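Local coordinates for protein RNA-dependent RNA polymerase (Toscana virus, PDB 6QW0) that is the L protein, whose N-terminal endonuclease domain probably cleaves capped host RNAs with the help of manganese ions to prime viral transcription, at residues H85-T90 / P113-E118; H123-E128 / S164-A169. All coordinates share one frame; numbering follows the deposited sequence. Where two conformers were deposited one is given.

In the fold
From the N terminus, the chain passes through helix 77-82, which carries the metal ligand His79, and enters the loop 85-90. Contact 1 sets this loop against residues 113-118, closing a 22-residue excursion that includes helix 94-98. Strand 115-118 then turns back into strand 124-131 as its antiparallel neighbour, and helix 136-157 carries the chain over to strand 163-171, where contact 2 closes a second, longer loop. The two contacts stand in series, neither nested nor crossed, with centres about 10 Å apart. They join through the sheet and at the manganese site, where Asp114 of contact 1 and Glu128 of contact 2 bind the same ion and Asp114 N probably hydrogen-bonds to Glu128 OE1.

Contact 1 of 2, residues H85-T90 / P113-E118; sequences HLADTT and PDMIIE. With MN3 (manganese (III) ion), chain C.
Segment 85-90, an irregular loop, passes the start of strand 115-118 at more than strand spacing, with the CA atoms of Thr90 and Asp114 6.4 Å apart, and is tied to it by side chains and water. At that start Asp114 and Met115 both face Val127 in a classic beta bulge, consistent with the PDDEXK nuclease fold of this family. The methyl CG2 of Thr90 points at the backbone of the bulge and comes within 3.2 Å of Asp114 O, while the hydroxyl OG1 of Thr90, anti to the backbone N (chi1 -168°), turns to the amide of Lys92 instead. One residue further along the strand, Met115, a selenomethionine, has the methyl of Ala87 alongside it, Ala87 CB lying 3.9 Å from Met115 CG. A bend at chi3 (75°) brings the far end of that chain back, so that CE lies close to both Ala87 CB and Leu86 O. Two waters fill out the polar part. Water 1 lies 2.9 Å from Asp88 O and 3.0 Å from Asp114 O, in position to donate to either carbonyl. The carboxylate of Asp114 divides its work: OD2 binds one manganese ion, shared with His79, Glu128 and the carbonyl of Phe129, with a second manganese about 3 Å from the Asp114 side chain, while OD1 accepts a hydrogen bond of 2.9 Å from water 2, which in turn accepts a weak hydrogen bond from Thr90 N.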
ATOM      1  N   HIS A  85      -0.016   6.534  -5.570  1.00 22.22           N
ATOM      2  CA  HIS A  85      -1.342   7.066  -5.844  1.00 24.93           C
ATOM      3  C   HIS A  85      -2.337   6.737  -4.741  1.00 26.12           C
ATOM      4  O   HIS A  85      -3.429   7.315  -4.713  1.00 30.37           O
ATOM      5  CB  HIS A  85      -1.867   6.528  -7.181  1.00 25.24           C
ATOM      6  CG  HIS A  85      -2.046   5.044  -7.209  1.00 21.78           C
ATOM      7  ND1 HIS A  85      -1.035   4.167  -6.881  1.00 24.40           N
ATOM      8  CD2 HIS A  85      -3.121   4.280  -7.516  1.00 23.24           C
ATOM      9  CE1 HIS A  85      -1.475   2.927  -6.993  1.00 22.78           C
ATOM     10  NE2 HIS A  85      -2.739   2.967  -7.376  1.00 23.83           N
ATOM     11  N   LEU A  86      -1.991   5.818  -3.849  1.00 23.43           N
ATOM     12  CA  LEU A  86      -2.864   5.416  -2.752  1.00 25.34           C
ATOM     13  C   LEU A  86      -2.456   6.041  -1.436  1.00 29.71           C
ATOM     14  O   LEU A  86      -3.314   6.341  -0.599  1.00 34.65           O
ATOM     15  CB  LEU A  86      -2.859   3.894  -2.597  1.00 27.20           C
ATOM     16  CG  LEU A  86      -3.303   3.115  -3.828  1.00 26.02           C
ATOM     17  CD1 LEU A  86      -3.172   1.634  -3.548  1.00 29.01           C
ATOM     18  CD2 LEU A  86      -4.726   3.473  -4.207  1.00 29.05           C
ATOM     19  N   ALA A  87      -1.160   6.223  -1.224  1.00 26.78           N
ATOM     20  CA  ALA A  87      -0.695   6.795   0.028  1.00 34.42           C
ATOM     21  C   ALA A  87       0.706   7.335  -0.173  1.00 41.09           C
ATOM     22  O   ALA A  87       1.533   6.705  -0.838  1.00 38.10           O
ATOM     23  CB  ALA A  87      -0.697   5.763   1.158  1.00 33.88           C
ATOM     24  N   ASP A  88       0.964   8.500   0.400  1.00 37.56           N
ATOM     25  CA  ASP A  88       2.335   8.949   0.515  1.00 43.31           C
ATOM     26  C   ASP A  88       3.048   8.130   1.588  1.00 44.32           C
ATOM     27  O   ASP A  88       2.421   7.477   2.430  1.00 39.78           O
ATOM     28  CB  ASP A  88       2.379  10.441   0.848  1.00 50.59           C
ATOM     29  CG  ASP A  88       1.791  11.300  -0.258  1.00 57.40           C
ATOM     30  OD1 ASP A  88       1.780  10.844  -1.421  1.00 64.46           O
ATOM     31  OD2 ASP A  88       1.332  12.425   0.039  1.00 66.77           O
ATOM     32  N   THR A  89       4.376   8.148   1.532  1.00 42.89           N
ATOM     33  CA  THR A  89       5.176   7.481   2.549  1.00 43.54           C
ATOM     34  C   THR A  89       4.839   8.039   3.929  1.00 46.63           C
ATOM     35  O   THR A  89       4.567   9.232   4.091  1.00 45.90           O
ATOM     36  CB  THR A  89       6.664   7.662   2.247  1.00 45.84           C
ATOM     37  OG1 THR A  89       6.902   7.381   0.862  1.00 50.62           O
ATOM     38  CG2 THR A  89       7.505   6.721   3.100  1.00 46.27           C
ATOM     39  N   THR A  90       4.847   7.162   4.934  1.00 47.33           N
ATOM     40  CA  THR A  90       4.430   7.562   6.269  1.00 44.41           C
ATOM     41  C   THR A  90       5.347   6.963   7.323  1.00 45.12           C
ATOM     42  O   THR A  90       6.006   5.942   7.106  1.00 44.34           O
ATOM     43  CB  THR A  90       2.989   7.140   6.569  1.00 47.85           C
ATOM     44  OG1 THR A  90       2.548   7.801   7.761  1.00 44.32           O
ATOM     45  CG2 THR A  90       2.904   5.621   6.777  1.00 41.73           C
ATOM     46  N   PRO A 113       2.619   0.470   9.931  1.00 27.43           N
ATOM     47  CA  PRO A 113       2.074  -0.001   8.650  1.00 25.85           C
ATOM     48  C   PRO A 113       1.914   1.160   7.680  1.00 28.12           C
ATOM     49  O   PRO A 113       1.985   2.334   8.050  1.00 28.83           O
ATOM     50  CB  PRO A 113       0.711  -0.599   9.025  1.00 30.25           C
ATOM     51  CG  PRO A 113       0.616  -0.512  10.542  1.00 30.73           C
ATOM     52  CD  PRO A 113       1.591   0.528  10.980  1.00 28.07           C
ATOM     53  N   ASP A 114       1.683   0.830   6.406  1.00 24.52           N
ATOM     54  CA  ASP A 114       1.642   1.880   5.385  1.00 25.46           C
ATOM     55  C   ASP A 114       0.485   2.852   5.599  1.00 28.39           C
ATOM     56  O   ASP A 114       0.603   4.040   5.274  1.00 28.94           O
ATOM     57  CB  ASP A 114       1.545   1.265   3.990  1.00 25.14           C
ATOM     58  CG  ASP A 114       2.878   0.735   3.500  1.00 26.94           C
ATOM     59  OD1 ASP A 114       3.862   1.502   3.504  1.00 30.76           O
ATOM     60  OD2 ASP A 114       2.965  -0.457   3.149  1.00 22.75           O
HETATM   61  N   MSE A 115      -0.647   2.374   6.112  1.00 26.69           N
HETATM   62  CA  MSE A 115      -1.778   3.251   6.400  1.00 23.51           C
HETATM   63  C   MSE A 115      -2.478   2.805   7.685  1.00 23.08           C
HETATM   64  O   MSE A 115      -2.658   1.604   7.904  1.00 24.33           O
HETATM   65  CB  MSE A 115      -2.794   3.272   5.252  1.00 24.95           C
HETATM   66  CG  MSE A 115      -2.239   3.446   3.820  1.00 23.77           C
HETATM   67 SE   MSE A 115      -3.678   3.564   2.533  1.00 35.74          SE
HETATM   68  CE  MSE A 115      -4.240   5.396   2.968  1.00 32.07           C
ATOM     69  N   ILE A 116      -2.851   3.774   8.529  1.00 23.09           N
ATOM     70  CA  ILE A 116      -3.785   3.563   9.642  1.00 25.18           C
ATOM     71  C   ILE A 116      -4.868   4.624   9.487  1.00 26.91           C
ATOM     72  O   ILE A 116      -4.604   5.823   9.669  1.00 30.37           O
ATOM     73  CB  ILE A 116      -3.115   3.659  11.023  1.00 23.96           C
ATOM     74  CG1 ILE A 116      -1.913   2.719  11.126  1.00 23.42           C
ATOM     75  CG2 ILE A 116      -4.127   3.336  12.138  1.00 26.23           C
ATOM     76  CD1 ILE A 116      -1.099   2.878  12.422  1.00 28.70           C
ATOM     77  N   ILE A 117      -6.076   4.197   9.148  1.00 23.25           N
ATOM     78  CA  ILE A 117      -7.177   5.093   8.811  1.00 23.16           C
ATOM     79  C   ILE A 117      -8.259   4.968   9.880  1.00 26.15           C
ATOM     80  O   ILE A 117      -8.805   3.882  10.100  1.00 24.25           O
ATOM     81  CB  ILE A 117      -7.752   4.770   7.426  1.00 26.91           C
ATOM     82  CG1 ILE A 117      -6.636   4.763   6.373  1.00 27.02           C
ATOM     83  CG2 ILE A 117      -8.849   5.754   7.063  1.00 28.54           C
ATOM     84  CD1 ILE A 117      -7.031   4.073   5.083  1.00 28.46           C
ATOM     85  N   GLU A 118      -8.603   6.089  10.509  1.00 26.53           N
ATOM     86  CA  GLU A 118      -9.621   6.142  11.550  0.52 29.60           C
ATOM     87  C   GLU A 118     -10.885   6.783  10.977  1.00 30.00           C
ATOM     88  O   GLU A 118     -10.807   7.832  10.332  1.00 33.90           O
ATOM     89  CB  GLU A 118      -9.075   6.927  12.751  0.52 32.07           C
ATOM     90  CG  GLU A 118     -10.074   7.375  13.801  0.52 33.66           C
ATOM     91  CD  GLU A 118      -9.597   7.086  15.222  0.52 36.43           C
ATOM     92  OE1 GLU A 118      -8.420   7.366  15.532  0.52 36.45           O
ATOM     93  OE2 GLU A 118     -10.399   6.572  16.028  0.52 39.00           O
TER
HETATM   94 MN   MN3 C 301       4.849  -1.666   2.896  1.00 23.82          MN
HETATM   95  O   HOH W   1       2.420   4.621   3.004  1.00 38.85           O
HETATM   96  O   HOH W   2       5.476   3.873   4.047  1.00 41.70           O
HETATM   97  O   HOH W   3       6.603  -0.645   4.112  1.00 31.17           O
HETATM   98  O   HOH W   4       6.754  -3.058   2.947  1.00 28.80           O

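Contact 2 of 2, residues H123-E128 / S164-A169. With MN3 (manganese (III) ion), chain C.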
ATOM      1  N   HIS A 123     -14.250   2.686  13.505  0.63 27.13           N
ATOM      2  CA  HIS A 123     -13.446   1.589  13.002  0.63 27.36           C
ATOM      3  C   HIS A 123     -12.069   2.113  12.619  0.63 24.54           C
ATOM      4  O   HIS A 123     -11.899   3.295  12.304  0.63 28.23           O
ATOM      5  CB  HIS A 123     -14.114   0.932  11.791  0.63 27.11           C
ATOM      6  CG  HIS A 123     -15.334   0.125  12.127  0.63 28.62           C
ATOM      7  ND1 HIS A 123     -16.608   0.651  12.087  0.63 33.90           N
ATOM      8  CD2 HIS A 123     -15.476  -1.174  12.488  0.63 27.95           C
ATOM      9  CE1 HIS A 123     -17.480  -0.284  12.422  0.63 33.30           C
ATOM     10  NE2 HIS A 123     -16.819  -1.397  12.679  0.63 25.56           N
ATOM     11  N   VAL A 124     -11.079   1.227  12.658  1.00 20.93           N
ATOM     12  CA  VAL A 124      -9.724   1.554  12.229  1.00 21.16           C
ATOM     13  C   VAL A 124      -9.320   0.580  11.134  1.00 20.50           C
ATOM     14  O   VAL A 124      -9.483  -0.634  11.282  1.00 22.10           O
ATOM     15  CB  VAL A 124      -8.723   1.504  13.392  1.00 22.95           C
ATOM     16  CG1 VAL A 124      -7.315   1.773  12.868  1.00 25.27           C
ATOM     17  CG2 VAL A 124      -9.115   2.528  14.475  1.00 24.05           C
ATOM     18  N   TYR A 125      -8.811   1.109  10.029  1.00 21.36           N
ATOM     19  CA  TYR A 125      -8.397   0.287   8.903  1.00 22.08           C
ATOM     20  C   TYR A 125      -6.881   0.358   8.795  1.00 22.67           C
ATOM     21  O   TYR A 125      -6.310   1.449   8.716  1.00 25.44           O
ATOM     22  CB  TYR A 125      -9.095   0.743   7.618  1.00 21.81           C
ATOM     23  CG  TYR A 125     -10.602   0.644   7.734  1.00 22.67           C
ATOM     24  CD1 TYR A 125     -11.268  -0.533   7.423  1.00 26.92           C
ATOM     25  CD2 TYR A 125     -11.355   1.713   8.219  1.00 26.97           C
ATOM     26  CE1 TYR A 125     -12.652  -0.632   7.561  1.00 29.21           C
ATOM     27  CE2 TYR A 125     -12.730   1.617   8.367  1.00 30.10           C
ATOM     28  CZ  TYR A 125     -13.372   0.447   8.032  1.00 36.92           C
ATOM     29  OH  TYR A 125     -14.739   0.364   8.176  1.00 40.24           O
ATOM     30  N   VAL A 126      -6.230  -0.802   8.833  1.00 19.71           N
ATOM     31  CA  VAL A 126      -4.776  -0.893   8.729  1.00 20.57           C
ATOM     32  C   VAL A 126      -4.463  -1.504   7.370  1.00 20.85           C
ATOM     33  O   VAL A 126      -4.995  -2.564   7.027  1.00 22.72           O
ATOM     34  CB  VAL A 126      -4.180  -1.725   9.880  1.00 21.42           C
ATOM     35  CG1 VAL A 126      -2.692  -1.944   9.683  1.00 24.95           C
ATOM     36  CG2 VAL A 126      -4.459  -1.048  11.239  1.00 22.53           C
ATOM     37  N   VAL A 127      -3.632  -0.816   6.579  1.00 20.68           N
ATOM     38  CA  VAL A 127      -3.339  -1.232   5.207  1.00 20.58           C
ATOM     39  C   VAL A 127      -1.829  -1.346   5.049  1.00 24.24           C
ATOM     40  O   VAL A 127      -1.092  -0.435   5.434  1.00 24.93           O
ATOM     41  CB  VAL A 127      -3.918  -0.255   4.163  1.00 21.71           C
ATOM     42  CG1 VAL A 127      -3.700  -0.806   2.758  1.00 24.67           C
ATOM     43  CG2 VAL A 127      -5.404  -0.011   4.402  1.00 25.88           C
ATOM     44  N   GLU A 128      -1.366  -2.465   4.491  1.00 21.98           N
ATOM     45  CA  GLU A 128       0.061  -2.653   4.266  1.00 19.69           C
ATOM     46  C   GLU A 128       0.294  -3.018   2.811  1.00 22.05           C
ATOM     47  O   GLU A 128      -0.412  -3.878   2.265  1.00 21.55           O
ATOM     48  CB  GLU A 128       0.650  -3.724   5.185  1.00 23.03           C
ATOM     49  CG  GLU A 128       2.122  -3.995   4.938  1.00 22.61           C
ATOM     50  CD  GLU A 128       3.032  -2.800   5.220  1.00 28.83           C
ATOM     51  OE1 GLU A 128       2.660  -1.862   5.959  1.00 24.28           O
ATOM     52  OE2 GLU A 128       4.154  -2.808   4.697  1.00 24.32           O
ATOM     53  N   SER A 164      -9.844  -3.568  10.793  1.00 19.22           N
ATOM     54  CA  SER A 164      -9.799  -4.461   9.640  1.00 19.11           C
ATOM     55  C   SER A 164      -8.415  -4.336   9.022  1.00 20.36           C
ATOM     56  O   SER A 164      -7.927  -3.214   8.839  1.00 19.92           O
ATOM     57  CB  SER A 164     -10.889  -4.114   8.622  1.00 21.26           C
ATOM     58  OG  SER A 164     -12.178  -4.345   9.167  1.00 23.12           O
ATOM     59  N   LEU A 165      -7.772  -5.474   8.737  1.00 18.98           N
ATOM     60  CA  LEU A 165      -6.394  -5.497   8.249  1.00 21.18           C
ATOM     61  C   LEU A 165      -6.398  -5.845   6.766  1.00 20.78           C
ATOM     62  O   LEU A 165      -6.850  -6.930   6.387  1.00 19.69           O
ATOM     63  CB  LEU A 165      -5.547  -6.509   9.021  1.00 22.84           C
ATOM     64  CG  LEU A 165      -4.121  -6.767   8.526  1.00 20.89           C
ATOM     65  CD1 LEU A 165      -3.281  -5.489   8.547  1.00 22.98           C
ATOM     66  CD2 LEU A 165      -3.458  -7.854   9.378  1.00 23.94           C
ATOM     67  N   TYR A 166      -5.869  -4.942   5.937  1.00 17.85           N
ATOM     68  CA  TYR A 166      -5.861  -5.119   4.487  1.00 18.85           C
ATOM     69  C   TYR A 166      -4.429  -5.132   3.971  1.00 20.39           C
ATOM     70  O   TYR A 166      -3.575  -4.385   4.461  1.00 20.28           O
ATOM     71  CB  TYR A 166      -6.644  -4.006   3.777  1.00 20.98           C
ATOM     72  CG  TYR A 166      -8.145  -4.115   3.903  1.00 19.22           C
ATOM     73  CD1 TYR A 166      -8.849  -5.125   3.237  1.00 20.19           C
ATOM     74  CD2 TYR A 166      -8.859  -3.218   4.709  1.00 20.43           C
ATOM     75  CE1 TYR A 166     -10.227  -5.225   3.340  1.00 21.95           C
ATOM     76  CE2 TYR A 166     -10.235  -3.311   4.829  1.00 22.31           C
ATOM     77  CZ  TYR A 166     -10.911  -4.324   4.159  1.00 22.66           C
ATOM     78  OH  TYR A 166     -12.280  -4.421   4.262  1.00 24.65           O
ATOM     79  N   ILE A 167      -4.188  -5.956   2.949  1.00 20.15           N
ATOM     80  CA  ILE A 167      -2.868  -6.126   2.341  1.00 20.21           C
ATOM     81  C   ILE A 167      -3.004  -5.951   0.841  1.00 19.76           C
ATOM     82  O   ILE A 167      -3.983  -6.419   0.257  1.00 20.60           O
ATOM     83  CB  ILE A 167      -2.277  -7.524   2.618  1.00 21.88           C
ATOM     84  CG1 ILE A 167      -2.364  -7.883   4.106  1.00 22.88           C
ATOM     85  CG2 ILE A 167      -0.851  -7.616   2.098  1.00 23.92           C
ATOM     86  CD1 ILE A 167      -1.465  -7.069   5.018  1.00 22.76           C
ATOM     87  N   ILE A 168      -2.023  -5.293   0.218  1.00 19.69           N
ATOM     88  CA  ILE A 168      -1.861  -5.325  -1.238  1.00 19.41           C
ATOM     89  C   ILE A 168      -0.439  -5.787  -1.543  1.00 22.85           C
ATOM     90  O   ILE A 168       0.523  -5.093  -1.188  1.00 20.40           O
ATOM     91  CB  ILE A 168      -2.118  -3.957  -1.902  1.00 21.69           C
ATOM     92  CG1 ILE A 168      -3.431  -3.342  -1.414  1.00 23.39           C
ATOM     93  CG2 ILE A 168      -2.143  -4.113  -3.414  1.00 23.47           C
ATOM     94  CD1 ILE A 168      -3.672  -1.928  -1.954  1.00 28.35           C
ATOM     95  N   ALA A 169      -0.308  -6.933  -2.222  1.00 22.26           N
ATOM     96  CA  ALA A 169       0.988  -7.460  -2.659  1.00 24.45           C
ATOM     97  C   ALA A 169       1.035  -7.482  -4.185  1.00 22.49           C
ATOM     98  O   ALA A 169       0.228  -8.170  -4.815  1.00 24.74           O
ATOM     99  CB  ALA A 169       1.220  -8.872  -2.114  1.00 25.39           C
TER
HETATM  100 MN   MN3 C 301       4.849  -1.666   2.896  1.00 23.82          MN
HETATM  101  O   HOH W   3       6.603  -0.645   4.112  1.00 31.17           O
HETATM  102  O   HOH W   4       6.754  -3.058   2.947  1.00 28.80           O
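Tyr125 and Tyr166 point the same way from adjacent strands, their rings side by side and meeting at their edges: Tyr125 CD1 is 3.9 Å from Tyr166 CE2, each atom at the edge of the other ring and near its plane. Ser164, paired with Tyr125 in register, sets its CB 3.8 Å from the same Tyr125 CD1, and Tyr166 also meets the ring of His19, the two planes nearly parallel. On the other face of the sheet Val126 and Leu165 slant across one another, Val126 CG1 touching Leu165 CD1 at 3.8 Å. These strands, 124-128 and 164-169, are the parallel pair of a beta-alpha-beta crossover, running 21° apart. Five backbone hydrogen bonds join them, from Ser164 N to Val124 O through to Ile168 N to Glu128 O; Tyr166 N to Val126 O, nearly straight at 171°, spans 2.8 Å. Helix 136-157, the connection, lies over the face that bears Glu128 and Ile167. There Ile167 CD1 packs 4.0 Å from Glu128 CB, against the aliphatic root of the glutamate. Glu128 CG is anti to the backbone N, but a bend at chi2 (64°) leads the carboxylate away from strand 164-169, and its OE2 binds the manganese ion shared with Asp114 at 2.2 Å.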